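PDB 6B2V: SorB from Sorangium cellulosum, which belongs to the sorangicin polyketide assembly line, here represented by the pyran synthase domain of module nine, which probably closes a pyran ring on the growing chain. Local coordinates for residues L80-I85 with G128-D133; G40-A45 with E76-S81. All blocks are in the same frame, centred on the assembly; numbering follows the deposited sequence.

In the fold
From the N terminus, strand 41-48 comes first, and the chain then passes through helix 64-77. Interaction 2 closes this first excursion of 30 residues by setting the C-terminal end of the helix against the start of the strand. The turn after the helix leads at once into strand 82-90, where interaction 1 begins. Its partner, segment 128-133 on strand 123-132, returns 42 residues after segment 80-85, by way of strands 101-110 and 113-120. The two closures follow one another, sharing just Leu80 and Ser81, and neither encloses the other. Their centres lie about 11 Å apart, and both tie parts of the predicted N-terminal hotdog fold: helix to strand, then strand to strand.

Interaction 1: L80-I85 with G128-D133; sequences LSIAGI and GLLVFD
Ile85 and Leu130 lie side by side on one face of two antiparallel strands, with Ile85 CG1 3.9 Å from Leu130 CD2. The same methyl of Leu130 meets Ile82 CG2 at 4.0 Å, so one branch bridges two isoleucines. Helix 64-77 packs over this apolar patch, in which Ile85 and Leu130 are buried, Leu68 touching Ile85 and Ala75 touching both Ile82 and Leu130. Ile82 starts out pointing away from strand 123-132, but its folded chain (chi1 and chi2 both -55°) brings CD1 back to within 3.8 Å of Phe132 CD1. At the far end of that ring, Phe132 CZ takes Leu80 CD2 at 3.8 Å in an oblique approach.

The backbones carry a classic beta bulge: Ala83 and Gly84 both face Val131. Val131 O accepts the N-H of Ala83 N at 2.8 Å, and more weakly that of Gly84. Within the bulge, Val131 N donates in turn to Gly84 O at 2.9 Å. This pairing belongs to the antiparallel sheet of the predicted N-terminal hotdog fold, whose helix lies against the isoleucine side.

Packing gives way to polar contacts toward Ser81, which is exposed, and Asp133, which is partly so. Asp133 N donates to Ser81 O at 3.1 Å, and Phe132 CA adds a CA-H...O contact to that oxygen. The serine hydroxyl also reaches the aspartate carboxylate, Ser81 OG donating to Asp133 OD2, although the modelled separation is so short that its exact value is doubtful.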
ATOM      1  N   LEU A  80      -3.532 -20.305   1.734  1.00 25.39           N
ATOM      2  CA  LEU A  80      -4.449 -19.590   2.596  1.00 25.25           C
ATOM      3  C   LEU A  80      -5.259 -18.611   1.767  1.00 21.98           C
ATOM      4  O   LEU A  80      -4.800 -18.126   0.794  1.00 24.59           O
ATOM      5  CB  LEU A  80      -3.709 -18.862   3.725  1.00 23.53           C
ATOM      6  CG  LEU A  80      -2.685 -19.723   4.440  1.00 26.94           C
ATOM      7  CD1 LEU A  80      -1.763 -18.933   5.335  1.00 26.65           C
ATOM      8  CD2 LEU A  80      -3.346 -20.843   5.202  1.00 29.12           C
ATOM      9  N   SER A  81      -6.465 -18.324   2.210  1.00 22.43           N
ATOM     10  CA  SER A  81      -7.361 -17.435   1.524  1.00 21.60           C
ATOM     11  C   SER A  81      -7.479 -16.139   2.324  1.00 20.15           C
ATOM     12  O   SER A  81      -7.998 -16.123   3.366  1.00 22.89           O
ATOM     13  CB  SER A  81      -8.718 -18.152   1.372  1.00 28.14           C
ATOM     14  OG  SER A  81      -9.620 -17.401   0.628  1.00 32.54           O
ATOM     15  N   ILE A  82      -7.018 -15.054   1.750  1.00 22.15           N
ATOM     16  CA  ILE A  82      -6.912 -13.803   2.475  1.00 20.91           C
ATOM     17  C   ILE A  82      -7.922 -12.762   2.092  1.00 20.66           C
ATOM     18  O   ILE A  82      -8.068 -12.467   0.961  1.00 22.80           O
ATOM     19  CB  ILE A  82      -5.510 -13.222   2.213  1.00 20.81           C
ATOM     20  CG1 ILE A  82      -4.404 -14.208   2.558  1.00 20.21           C
ATOM     21  CG2 ILE A  82      -5.281 -11.904   2.909  1.00 21.57           C
ATOM     22  CD1 ILE A  82      -4.456 -14.729   3.941  1.00 20.96           C
ATOM     23  N   ALA A  83      -8.598 -12.233   3.082  1.00 18.84           N
ATOM     24  CA  ALA A  83      -9.560 -11.187   2.924  1.00 18.21           C
ATOM     25  C   ALA A  83      -8.979  -9.808   3.069  1.00 17.38           C
ATOM     26  O   ALA A  83      -9.514  -8.865   2.595  1.00 16.67           O
ATOM     27  CB  ALA A  83     -10.673 -11.363   3.947  1.00 19.95           C
ATOM     28  N   GLY A  84      -7.886  -9.732   3.787  1.00 16.23           N
ATOM     29  CA  GLY A  84      -7.271  -8.466   4.044  1.00 17.77           C
ATOM     30  C   GLY A  84      -6.147  -8.532   5.030  1.00 16.48           C
ATOM     31  O   GLY A  84      -5.723  -9.572   5.379  1.00 14.77           O
ATOM     32  N   ILE A  85      -5.679  -7.346   5.404  1.00 14.34           N
ATOM     33  CA  ILE A  85      -4.595  -7.139   6.336  1.00 14.43           C
ATOM     34  C   ILE A  85      -5.010  -6.152   7.410  1.00 15.01           C
ATOM     35  O   ILE A  85      -5.628  -5.234   7.151  1.00 14.70           O
ATOM     36  CB  ILE A  85      -3.307  -6.695   5.608  1.00 14.12           C
ATOM     37  CG1 ILE A  85      -2.680  -7.878   4.900  1.00 15.68           C
ATOM     38  CG2 ILE A  85      -2.254  -6.125   6.554  1.00 14.63           C
ATOM     39  CD1 ILE A  85      -1.565  -7.539   3.953  1.00 16.71           C
ATOM     40  N   GLY A 128       2.380  -7.401  10.528  1.00 14.32           N
ATOM     41  CA  GLY A 128       0.971  -7.207  10.526  1.00 15.01           C
ATOM     42  C   GLY A 128       0.198  -8.494  10.668  1.00 17.47           C
ATOM     43  O   GLY A 128       0.762  -9.491  10.947  1.00 15.91           O
ATOM     44  N   LEU A 129      -1.095  -8.403  10.393  1.00 14.80           N
ATOM     45  CA  LEU A 129      -1.978  -9.542  10.507  1.00 16.05           C
ATOM     46  C   LEU A 129      -2.692  -9.831   9.198  1.00 15.82           C
ATOM     47  O   LEU A 129      -3.272  -8.982   8.668  1.00 16.40           O
ATOM     48  CB  LEU A 129      -3.062  -9.267  11.528  1.00 17.37           C
ATOM     49  CG  LEU A 129      -2.695  -9.015  12.976  1.00 23.70           C
ATOM     50  CD1 LEU A 129      -3.911  -8.556  13.751  1.00 28.00           C
ATOM     51  CD2 LEU A 129      -2.126 -10.257  13.613  1.00 28.02           C
ATOM     52  N   LEU A 130      -2.622 -11.053   8.736  1.00 16.62           N
ATOM     53  CA  LEU A 130      -3.351 -11.468   7.570  1.00 15.72           C
ATOM     54  C   LEU A 130      -4.677 -12.048   8.036  1.00 18.87           C
ATOM     55  O   LEU A 130      -4.686 -12.950   8.809  1.00 20.11           O
ATOM     56  CB  LEU A 130      -2.547 -12.497   6.797  1.00 15.96           C
ATOM     57  CG  LEU A 130      -1.327 -12.001   6.052  1.00 16.46           C
ATOM     58  CD1 LEU A 130      -0.239 -13.020   6.061  1.00 19.87           C
ATOM     59  CD2 LEU A 130      -1.615 -11.668   4.610  1.00 16.70           C
ATOM     60  N   VAL A 131      -5.772 -11.491   7.539  1.00 17.68           N
ATOM     61  CA  VAL A 131      -7.101 -11.883   7.917  1.00 17.74           C
ATOM     62  C   VAL A 131      -7.675 -12.833   6.878  1.00 19.00           C
ATOM     63  O   VAL A 131      -7.750 -12.514   5.733  1.00 17.05           O
ATOM     64  CB  VAL A 131      -8.003 -10.658   7.955  1.00 17.96           C
ATOM     65  CG1 VAL A 131      -9.403 -11.026   8.381  1.00 19.68           C
ATOM     66  CG2 VAL A 131      -7.407  -9.580   8.851  1.00 19.92           C
ATOM     67  N   PHE A 132      -8.056 -13.989   7.367  1.00 19.46           N
ATOM     68  CA  PHE A 132      -8.578 -15.036   6.559  1.00 21.22           C
ATOM     69  C   PHE A 132     -10.002 -14.755   6.182  1.00 20.77           C
ATOM     70  O   PHE A 132     -10.688 -14.025   6.785  1.00 21.38           O
ATOM     71  CB  PHE A 132      -8.555 -16.340   7.353  1.00 24.21           C
ATOM     72  CG  PHE A 132      -7.213 -17.023   7.425  1.00 26.23           C
ATOM     73  CD1 PHE A 132      -6.095 -16.472   6.904  1.00 23.74           C
ATOM     74  CD2 PHE A 132      -7.093 -18.230   8.059  1.00 30.27           C
ATOM     75  CE1 PHE A 132      -4.893 -17.105   6.987  1.00 25.31           C
ATOM     76  CE2 PHE A 132      -5.909 -18.889   8.136  1.00 26.05           C
ATOM     77  CZ  PHE A 132      -4.800 -18.328   7.597  1.00 30.17           C
ATOM     78  N   ASP A 133     -10.423 -15.410   5.126  1.00 21.28           N
ATOM     79  CA  ASP A 133     -11.782 -15.345   4.680  1.00 21.06           C
ATOM     80  C   ASP A 133     -12.717 -16.059   5.677  1.00 25.23           C
ATOM     81  O   ASP A 133     -13.861 -15.785   5.677  1.00 23.81           O
ATOM     82  CB  ASP A 133     -11.935 -15.934   3.290  1.00 24.04           C
ATOM     83  CG  ASP A 133     -11.563 -14.994   2.228  1.00 28.40           C
ATOM     84  OD1 ASP A 133     -11.912 -13.845   2.264  1.00 34.37           O
ATOM     85  OD2 ASP A 133     -10.937 -15.410   1.290  1.00 34.91           O
TER

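Interaction 2: G40-A45 with E76-S81; sequences GRRAFA and EAADLS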
ATOM      1  N   GLY A  40       4.280 -24.793  13.453  1.00 43.42           N
ATOM      2  CA  GLY A  40       3.118 -24.025  13.050  1.00 44.74           C
ATOM      3  C   GLY A  40       3.519 -22.635  12.567  1.00 42.85           C
ATOM      4  O   GLY A  40       2.953 -21.601  12.939  1.00 40.43           O
ATOM      5  N   ARG A  41       4.600 -22.654  11.825  1.00 40.02           N
ATOM      6  CA  ARG A  41       5.125 -21.495  11.156  1.00 36.40           C
ATOM      7  C   ARG A  41       5.551 -21.902   9.785  1.00 37.49           C
ATOM      8  O   ARG A  41       6.054 -22.945   9.575  1.00 39.98           O
ATOM      9  CB  ARG A  41       6.324 -20.929  11.854  1.00 35.46           C
ATOM     10  CG  ARG A  41       5.938 -20.168  13.069  1.00 38.71           C
ATOM     11  CD  ARG A  41       7.110 -19.826  13.947  1.00 40.07           C
ATOM     12  NE  ARG A  41       8.366 -19.718  13.250  1.00 42.70           N
ATOM     13  CZ  ARG A  41       9.186 -18.711  13.454  1.00 44.43           C
ATOM     14  NH1 ARG A  41       8.818 -17.785  14.299  1.00 45.18           N
ATOM     15  NH2 ARG A  41      10.339 -18.600  12.801  1.00 44.09           N
ATOM     16  N   ARG A  42       5.322 -21.038   8.836  1.00 32.32           N
ATOM     17  CA  ARG A  42       5.762 -21.229   7.488  1.00 28.50           C
ATOM     18  C   ARG A  42       6.476 -19.957   7.080  1.00 26.34           C
ATOM     19  O   ARG A  42       6.072 -18.914   7.419  1.00 29.06           O
ATOM     20  CB  ARG A  42       4.608 -21.561   6.583  1.00 34.57           C
ATOM     21  CG  ARG A  42       4.141 -22.974   6.851  1.00 33.46           C
ATOM     22  CD  ARG A  42       3.161 -23.495   5.864  1.00 32.40           C
ATOM     23  NE  ARG A  42       3.690 -23.713   4.546  1.00 30.92           N
ATOM     24  CZ  ARG A  42       2.940 -24.127   3.545  1.00 32.26           C
ATOM     25  NH1 ARG A  42       1.675 -24.370   3.746  1.00 33.17           N
ATOM     26  NH2 ARG A  42       3.433 -24.286   2.359  1.00 31.41           N
ATOM     27  N   ALA A  43       7.542 -20.116   6.345  1.00 27.63           N
ATOM     28  CA  ALA A  43       8.400 -19.030   5.963  1.00 27.70           C
ATOM     29  C   ALA A  43       8.724 -19.088   4.505  1.00 28.16           C
ATOM     30  O   ALA A  43       8.865 -20.123   3.948  1.00 26.81           O
ATOM     31  CB  ALA A  43       9.682 -19.078   6.794  1.00 26.15           C
ATOM     32  N   PHE A  44       8.801 -17.920   3.891  1.00 22.31           N
ATOM     33  CA  PHE A  44       9.109 -17.763   2.492  1.00 20.16           C
ATOM     34  C   PHE A  44      10.158 -16.701   2.282  1.00 21.38           C
ATOM     35  O   PHE A  44      10.279 -15.847   3.074  1.00 20.73           O
ATOM     36  CB  PHE A  44       7.865 -17.406   1.666  1.00 22.52           C
ATOM     37  CG  PHE A  44       6.790 -18.421   1.759  1.00 21.02           C
ATOM     38  CD1 PHE A  44       5.976 -18.428   2.821  1.00 21.44           C
ATOM     39  CD2 PHE A  44       6.627 -19.356   0.797  1.00 27.37           C
ATOM     40  CE1 PHE A  44       5.001 -19.358   2.961  1.00 28.46           C
ATOM     41  CE2 PHE A  44       5.649 -20.293   0.915  1.00 25.32           C
ATOM     42  CZ  PHE A  44       4.837 -20.292   1.997  1.00 26.05           C
ATOM     43  N   ALA A  45      10.893 -16.802   1.191  1.00 19.80           N
ATOM     44  CA  ALA A  45      11.959 -15.895   0.904  1.00 20.94           C
ATOM     45  C   ALA A  45      12.096 -15.501  -0.548  1.00 21.57           C
ATOM     46  O   ALA A  45      11.608 -16.160  -1.385  1.00 20.12           O
ATOM     47  CB  ALA A  45      13.254 -16.494   1.408  1.00 22.32           C
ATOM     48  N   GLU A  76      -0.895 -16.826   0.087  1.00 20.00           N
ATOM     49  CA  GLU A  76      -1.522 -17.506  -1.059  1.00 23.36           C
ATOM     50  C   GLU A  76      -0.708 -18.726  -1.409  1.00 28.70           C
ATOM     51  O   GLU A  76      -1.245 -19.725  -1.757  1.00 29.05           O
ATOM     52  CB  GLU A  76      -1.719 -16.598  -2.292  1.00 25.05           C
ATOM     53  CG  GLU A  76      -2.683 -17.131  -3.312  1.00 32.54           C
ATOM     54  CD  GLU A  76      -3.191 -16.104  -4.303  1.00 34.31           C
ATOM     55  OE1 GLU A  76      -4.373 -16.121  -4.606  1.00 34.02           O
ATOM     56  OE2 GLU A  76      -2.408 -15.329  -4.780  1.00 31.78           O
ATOM     57  N   ALA A  77       0.608 -18.641  -1.289  1.00 25.64           N
ATOM     58  CA  ALA A  77       1.498 -19.767  -1.561  1.00 27.03           C
ATOM     59  C   ALA A  77       1.365 -20.893  -0.578  1.00 28.32           C
ATOM     60  O   ALA A  77       1.544 -22.037  -0.917  1.00 30.21           O
ATOM     61  CB  ALA A  77       2.930 -19.355  -1.717  1.00 25.76           C
ATOM     62  N   ALA A  78       0.953 -20.544   0.615  1.00 26.63           N
ATOM     63  CA  ALA A  78       0.711 -21.487   1.684  1.00 25.50           C
ATOM     64  C   ALA A  78      -0.721 -21.996   1.655  1.00 25.36           C
ATOM     65  O   ALA A  78      -1.182 -22.413   2.641  1.00 28.38           O
ATOM     66  CB  ALA A  78       0.988 -20.846   3.010  1.00 28.23           C
ATOM     67  N   ASP A  79      -1.414 -21.793   0.561  1.00 25.11           N
ATOM     68  CA  ASP A  79      -2.794 -22.186   0.385  1.00 27.25           C
ATOM     69  C   ASP A  79      -3.796 -21.524   1.311  1.00 28.73           C
ATOM     70  O   ASP A  79      -4.783 -22.085   1.640  1.00 27.76           O
ATOM     71  CB  ASP A  79      -2.922 -23.700   0.460  1.00 29.10           C
ATOM     72  CG  ASP A  79      -2.051 -24.403  -0.537  1.00 34.72           C
ATOM     73  OD1 ASP A  79      -2.094 -24.070  -1.691  1.00 35.36           O
ATOM     74  OD2 ASP A  79      -1.332 -25.323  -0.152  1.00 41.57           O
ATOM     75  N   LEU A  80      -3.532 -20.305   1.734  1.00 25.39           N
ATOM     76  CA  LEU A  80      -4.449 -19.590   2.596  1.00 25.25           C
ATOM     77  C   LEU A  80      -5.259 -18.611   1.767  1.00 21.98           C
ATOM     78  O   LEU A  80      -4.800 -18.126   0.794  1.00 24.59           O
ATOM     79  CB  LEU A  80      -3.709 -18.862   3.725  1.00 23.53           C
ATOM     80  CG  LEU A  80      -2.685 -19.723   4.440  1.00 26.94           C
ATOM     81  CD1 LEU A  80      -1.763 -18.933   5.335  1.00 26.65           C
ATOM     82  CD2 LEU A  80      -3.346 -20.843   5.202  1.00 29.12           C
ATOM     83  N   SER A  81      -6.465 -18.324   2.210  1.00 22.43           N
ATOM     84  CA  SER A  81      -7.361 -17.435   1.524  1.00 21.60           C
ATOM     85  C   SER A  81      -7.479 -16.139   2.324  1.00 20.15           C
ATOM     86  O   SER A  81      -7.998 -16.123   3.366  1.00 22.89           O
ATOM     87  CB  SER A  81      -8.718 -18.152   1.372  1.00 28.14           C
ATOM     88  OG  SER A  81      -9.620 -17.401   0.628  1.00 32.54           O
TER
HETATM   89  O   HOH W   1       1.440 -24.889   0.282  1.00 38.62           O
HETATM   90  O   HOH W   2      -0.433 -25.753   2.039  1.00 44.42           O
HETATM   91  O   HOH W   3      -0.699 -23.471   5.428  1.00 45.09           O
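Ala77 and Ala78 meet Phe44 and Arg42 where helix 64-77 ends in a Schellman motif beside strand 41-48, within the predicted N-terminal hotdog fold. Glu76 supplies the carbonyl O that closes the turn, receiving Asp79 N at 3.1 Å. Next, Ala77 CB lies 3.9 Å from Phe44 CE2, an oblique approach to the ring, while its carbonyl O shares a water with Arg42 NH2. Ala78, the first residue to leave helical geometry, serves both strand residues: its CB is 4.0 Å from Phe44 CZ and also sits over one face of the Arg42 guanidinium, 3.7 Å above the plane and offset toward the rim. The chain of Arg42 bends at chi3 (68°), which turns the guanidinium under this methyl. Arg42 NH2 makes a salt bridge to Glu34; no direct hydrogen bond joins the two segments, and waters mediate the polar contact. Asp79 has the positive phi (63°) of the C-prime position; its OD2 stays 5.0 Å from Arg42 NH1, but the water shared with Ala77, at the guanidinium edge and in its plane, lies 2.9 Å from Arg42 NH2 and 2.8 Å from Asp79 OD2, consistent with a screened attraction. Leu80 completes the motif, its backbone N bonding to Ala75 O.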